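Local atomic coordinates of heme utilization cystosolic carrier protein HutX (Pectobacterium carotovorum, PDB entry 2PH0), a protein that probably binds heme in the cytosol and carries it during heme utilisation. Residues F74-F88 / R91-T103. Numbering follows the deposited sequence.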
# COMPACT_ATOMS: atom_id res chain seq x y z
N PHE B 74 -0.22 -7.17 -5.11
CA PHE B 74 0.46 -7.09 -6.39
C PHE B 74 1.44 -8.23 -6.59
O PHE B 74 2.38 -8.39 -5.82
CB PHE B 74 1.20 -5.77 -6.53
CG PHE B 74 1.56 -5.45 -7.95
CD1 PHE B 74 2.80 -5.83 -8.47
CD2 PHE B 74 0.65 -4.80 -8.79
CE1 PHE B 74 3.12 -5.57 -9.80
CE2 PHE B 74 0.97 -4.54 -10.12
CZ PHE B 74 2.20 -4.93 -10.63
N LYS B 75 1.21 -8.99 -7.66
CA LYS B 75 2.06 -10.13 -7.99
C LYS B 75 3.15 -9.77 -8.97
O LYS B 75 2.88 -9.40 -10.11
CB LYS B 75 1.23 -11.26 -8.60
CG LYS B 75 0.27 -11.95 -7.67
CD LYS B 75 0.09 -13.40 -8.08
CE LYS B 75 1.39 -14.18 -7.92
NZ LYS B 75 1.26 -15.61 -8.31
N SER B 76 4.40 -9.90 -8.53
CA SER B 76 5.54 -9.62 -9.38
C SER B 76 6.82 -9.95 -8.65
O SER B 76 6.80 -10.26 -7.45
CB SER B 76 5.56 -8.14 -9.80
OG SER B 76 5.71 -7.30 -8.67
N GLU B 77 7.92 -9.88 -9.38
CA GLU B 77 9.24 -10.15 -8.83
C GLU B 77 9.54 -8.88 -8.04
O GLU B 77 9.29 -7.78 -8.52
CB GLU B 77 10.23 -10.34 -9.99
CG GLU B 77 11.67 -10.64 -9.60
CD GLU B 77 12.54 -10.90 -10.83
OE1 GLU B 77 12.53 -10.06 -11.75
OE2 GLU B 77 13.22 -11.94 -10.87
N LEU B 78 10.05 -9.03 -6.83
CA LEU B 78 10.36 -7.88 -6.00
C LEU B 78 11.50 -7.06 -6.62
O LEU B 78 12.58 -7.57 -6.88
CB LEU B 78 10.74 -8.34 -4.60
CG LEU B 78 10.36 -7.41 -3.45
CD1 LEU B 78 8.86 -7.18 -3.44
CD2 LEU B 78 10.82 -8.01 -2.14
N PRO B 79 11.25 -5.76 -6.87
CA PRO B 79 12.32 -4.95 -7.46
C PRO B 79 13.43 -4.63 -6.46
O PRO B 79 13.18 -4.50 -5.27
CB PRO B 79 11.57 -3.69 -7.91
CG PRO B 79 10.47 -3.58 -6.91
CD PRO B 79 9.99 -5.00 -6.79
N THR B 80 14.65 -4.53 -6.96
CA THR B 80 15.78 -4.20 -6.10
C THR B 80 15.76 -2.68 -5.89
O THR B 80 15.04 -1.96 -6.59
CB THR B 80 17.11 -4.61 -6.75
OG1 THR B 80 17.15 -4.14 -8.10
CG2 THR B 80 17.24 -6.13 -6.76
N GLY B 81 16.53 -2.18 -4.93
CA GLY B 81 16.54 -0.75 -4.69
C GLY B 81 17.83 -0.18 -4.15
O GLY B 81 18.74 -0.91 -3.78
N THR B 82 17.89 1.15 -4.09
CA THR B 82 19.05 1.88 -3.58
C THR B 82 18.60 2.91 -2.55
O THR B 82 17.49 3.43 -2.63
CB THR B 82 19.78 2.61 -4.73
OG1 THR B 82 20.84 3.40 -4.19
CG2 THR B 82 18.82 3.51 -5.48
N HIS B 83 19.48 3.20 -1.60
CA HIS B 83 19.21 4.17 -0.53
C HIS B 83 19.66 5.58 -0.90
O HIS B 83 20.74 5.77 -1.45
CB HIS B 83 19.91 3.75 0.76
CG HIS B 83 19.35 2.51 1.40
ND1 HIS B 83 18.12 2.49 2.03
CD2 HIS B 83 19.85 1.26 1.52
CE1 HIS B 83 17.90 1.29 2.52
NE2 HIS B 83 18.94 0.52 2.23
N ARG B 84 18.82 6.56 -0.59
CA ARG B 84 19.15 7.95 -0.87
C ARG B 84 18.16 8.87 -0.17
O ARG B 84 16.96 8.68 -0.26
CB ARG B 84 19.13 8.21 -2.37
CG ARG B 84 19.43 9.65 -2.76
CD ARG B 84 19.72 9.75 -4.25
NE ARG B 84 20.82 8.88 -4.63
CZ ARG B 84 21.29 8.74 -5.87
NH1 ARG B 84 20.75 9.44 -6.86
NH2 ARG B 84 22.30 7.92 -6.11
N HIS B 85 18.69 9.85 0.56
CA HIS B 85 17.88 10.82 1.28
C HIS B 85 16.96 10.24 2.35
O HIS B 85 15.93 10.83 2.67
CB HIS B 85 17.05 11.63 0.27
CG HIS B 85 17.89 12.38 -0.72
ND1 HIS B 85 17.63 12.38 -2.07
CD2 HIS B 85 19.00 13.15 -0.55
CE1 HIS B 85 18.54 13.11 -2.69
NE2 HIS B 85 19.38 13.59 -1.79
N GLY B 86 17.32 9.09 2.90
CA GLY B 86 16.50 8.51 3.94
C GLY B 86 15.47 7.51 3.45
O GLY B 86 14.68 6.99 4.23
N TYR B 87 15.48 7.24 2.15
CA TYR B 87 14.54 6.29 1.57
C TYR B 87 15.21 5.20 0.75
O TYR B 87 16.26 5.42 0.15
CB TYR B 87 13.52 7.01 0.68
CG TYR B 87 12.35 7.60 1.45
CD1 TYR B 87 12.50 8.77 2.19
CD2 TYR B 87 11.12 6.95 1.46
CE1 TYR B 87 11.44 9.28 2.93
CE2 TYR B 87 10.05 7.45 2.20
CZ TYR B 87 10.22 8.62 2.94
OH TYR B 87 9.18 9.11 3.69
N PHE B 88 14.59 4.02 0.77
CA PHE B 88 15.05 2.89 -0.02
C PHE B 88 14.18 3.01 -1.26
O PHE B 88 12.97 2.74 -1.23
CB PHE B 88 14.77 1.58 0.72
CG PHE B 88 15.19 0.34 -0.03
CD1 PHE B 88 16.54 0.09 -0.29
CD2 PHE B 88 14.25 -0.60 -0.44
CE1 PHE B 88 16.94 -1.08 -0.96
CE2 PHE B 88 14.63 -1.76 -1.11
CZ PHE B 88 15.98 -2.01 -1.37
N ARG B 91 13.50 0.27 -8.06
CA ARG B 91 13.61 0.45 -9.50
C ARG B 91 12.97 -0.78 -10.14
O ARG B 91 13.65 -1.72 -10.55
CB ARG B 91 15.07 0.59 -9.91
CG ARG B 91 15.24 1.14 -11.32
CD ARG B 91 16.66 1.59 -11.56
NE ARG B 91 16.93 2.94 -11.06
CZ ARG B 91 18.15 3.46 -11.00
NH1 ARG B 91 19.19 2.75 -11.40
NH2 ARG B 91 18.33 4.70 -10.56
N GLY B 92 11.64 -0.75 -10.20
CA GLY B 92 10.91 -1.86 -10.77
C GLY B 92 10.69 -1.75 -12.26
O GLY B 92 10.67 -0.65 -12.81
N LYS B 93 10.54 -2.90 -12.90
CA LYS B 93 10.31 -2.97 -14.33
C LYS B 93 9.18 -3.96 -14.60
O LYS B 93 9.05 -4.48 -15.71
CB LYS B 93 11.58 -3.43 -15.04
N ASN B 94 8.36 -4.21 -13.58
CA ASN B 94 7.24 -5.13 -13.71
C ASN B 94 5.94 -4.57 -13.13
O ASN B 94 5.01 -5.32 -12.83
CB ASN B 94 7.57 -6.46 -13.03
CG ASN B 94 8.63 -7.24 -13.77
OD1 ASN B 94 8.48 -7.54 -14.96
ND2 ASN B 94 9.71 -7.58 -13.08
N GLY B 95 5.87 -3.25 -12.99
CA GLY B 95 4.66 -2.62 -12.48
C GLY B 95 4.71 -2.23 -11.02
O GLY B 95 3.87 -1.47 -10.55
N LEU B 96 5.70 -2.74 -10.29
CA LEU B 96 5.83 -2.41 -8.88
C LEU B 96 7.04 -1.52 -8.61
O LEU B 96 8.16 -1.86 -8.98
CB LEU B 96 5.97 -3.70 -8.05
CG LEU B 96 6.26 -3.55 -6.56
CD1 LEU B 96 5.13 -2.80 -5.87
CD2 LEU B 96 6.43 -4.93 -5.94
N SER B 97 6.80 -0.37 -7.99
CA SER B 97 7.88 0.54 -7.65
C SER B 97 7.50 1.24 -6.35
O SER B 97 6.50 0.87 -5.72
CB SER B 97 8.11 1.57 -8.76
OG SER B 97 6.96 2.37 -8.99
N GLY B 98 8.29 2.22 -5.94
CA GLY B 98 7.98 2.92 -4.71
C GLY B 98 9.18 3.33 -3.89
O GLY B 98 10.34 3.19 -4.32
N HIS B 99 8.90 3.82 -2.69
CA HIS B 99 9.92 4.31 -1.78
C HIS B 99 9.58 3.84 -0.38
O HIS B 99 8.48 4.10 0.10
CB HIS B 99 9.93 5.83 -1.82
CG HIS B 99 9.98 6.39 -3.21
ND1 HIS B 99 11.16 6.53 -3.91
CD2 HIS B 99 8.99 6.79 -4.05
CE1 HIS B 99 10.89 6.99 -5.12
NE2 HIS B 99 9.59 7.15 -5.23
N ILE B 100 10.51 3.16 0.27
CA ILE B 100 10.29 2.67 1.63
C ILE B 100 11.19 3.44 2.59
O ILE B 100 12.41 3.49 2.40
CB ILE B 100 10.59 1.16 1.70
CG1 ILE B 100 9.66 0.42 0.74
CG2 ILE B 100 10.43 0.65 3.13
CD1 ILE B 100 10.06 -1.02 0.44
N ARG B 101 10.60 4.04 3.62
CA ARG B 101 11.38 4.82 4.58
C ARG B 101 12.29 3.92 5.41
O ARG B 101 11.83 3.02 6.11
CB ARG B 101 10.46 5.63 5.49
CG ARG B 101 11.22 6.58 6.41
CD ARG B 101 10.29 7.42 7.27
NE ARG B 101 9.43 8.28 6.46
CZ ARG B 101 8.67 9.24 6.96
NH1 ARG B 101 8.65 9.48 8.26
NH2 ARG B 101 7.91 9.98 6.15
N ALA B 102 13.59 4.20 5.32
CA ALA B 102 14.65 3.43 5.98
C ALA B 102 14.53 3.17 7.48
O ALA B 102 14.68 2.04 7.93
CB ALA B 102 16.00 4.08 5.69
N THR B 103 14.27 4.22 8.25
CA THR B 103 14.16 4.09 9.70
C THR B 103 12.85 3.47 10.19
O THR B 103 12.70 3.16 11.37
CB THR B 103 14.27 5.48 10.38
OG1 THR B 103 14.31 5.32 11.80
CG2 THR B 103 13.06 6.35 10.01
O HOH W 1 10.66 -5.50 -10.71
O HOH W 2 15.28 -4.76 -9.95
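Tyr87 and Arg101 face each other as a non-hydrogen-bonded antiparallel pair, and the tyrosine side chain meets the arginine twice, first at its backbone and then at its guanidinium. Arg101 CA lies over one face of the tyrosine ring, 4.1 Å from its centroid and 25° off the normal, which meets the criterion for a CH-pi contact. Farther out, the arginine chain bends at chi3 (-62°) and turns its guanidinium side-on, so that NE and NH2 both donate to Tyr87 OH, each at 2.9 Å. The hydroxyl lies near the guanidinium plane, although N-H...O angles of about 140° make both bonds bent. Next along the ladder, Phe88 N donates to Ile100 O at 2.8 Å and Ile100 N to Phe88 O at 2.9 Å, the two bonds of a hydrogen-bonded pair.

At the other end, Leu96 fills the corner where the chain leaves strand 70-75. Its CB lies 3.8 Å from Phe74 CE1, and its CD2 reaches Pro79 CD at 3.7 Å, the two side chains crossing at about a right angle. Ser76 OG, 3.7 Å from Leu96 CB, is buried here without a polar partner in the model. Phe74 and Leu96 also pack against the second subunit, whose strand continues the sheet.

The chemistry thus divides along the three-stranded sheet. Beside the type I' turn (Arg84 to Tyr87) linking strands 81-84 and 87-90, two donors converging on one oxygen fix the guanidinium against the tyrosine and would probably polarise its hydroxyl; where strands 96-101 and 70-75 meet the subunit interface, cohesion rests on apolar contacts shared with the second subunit.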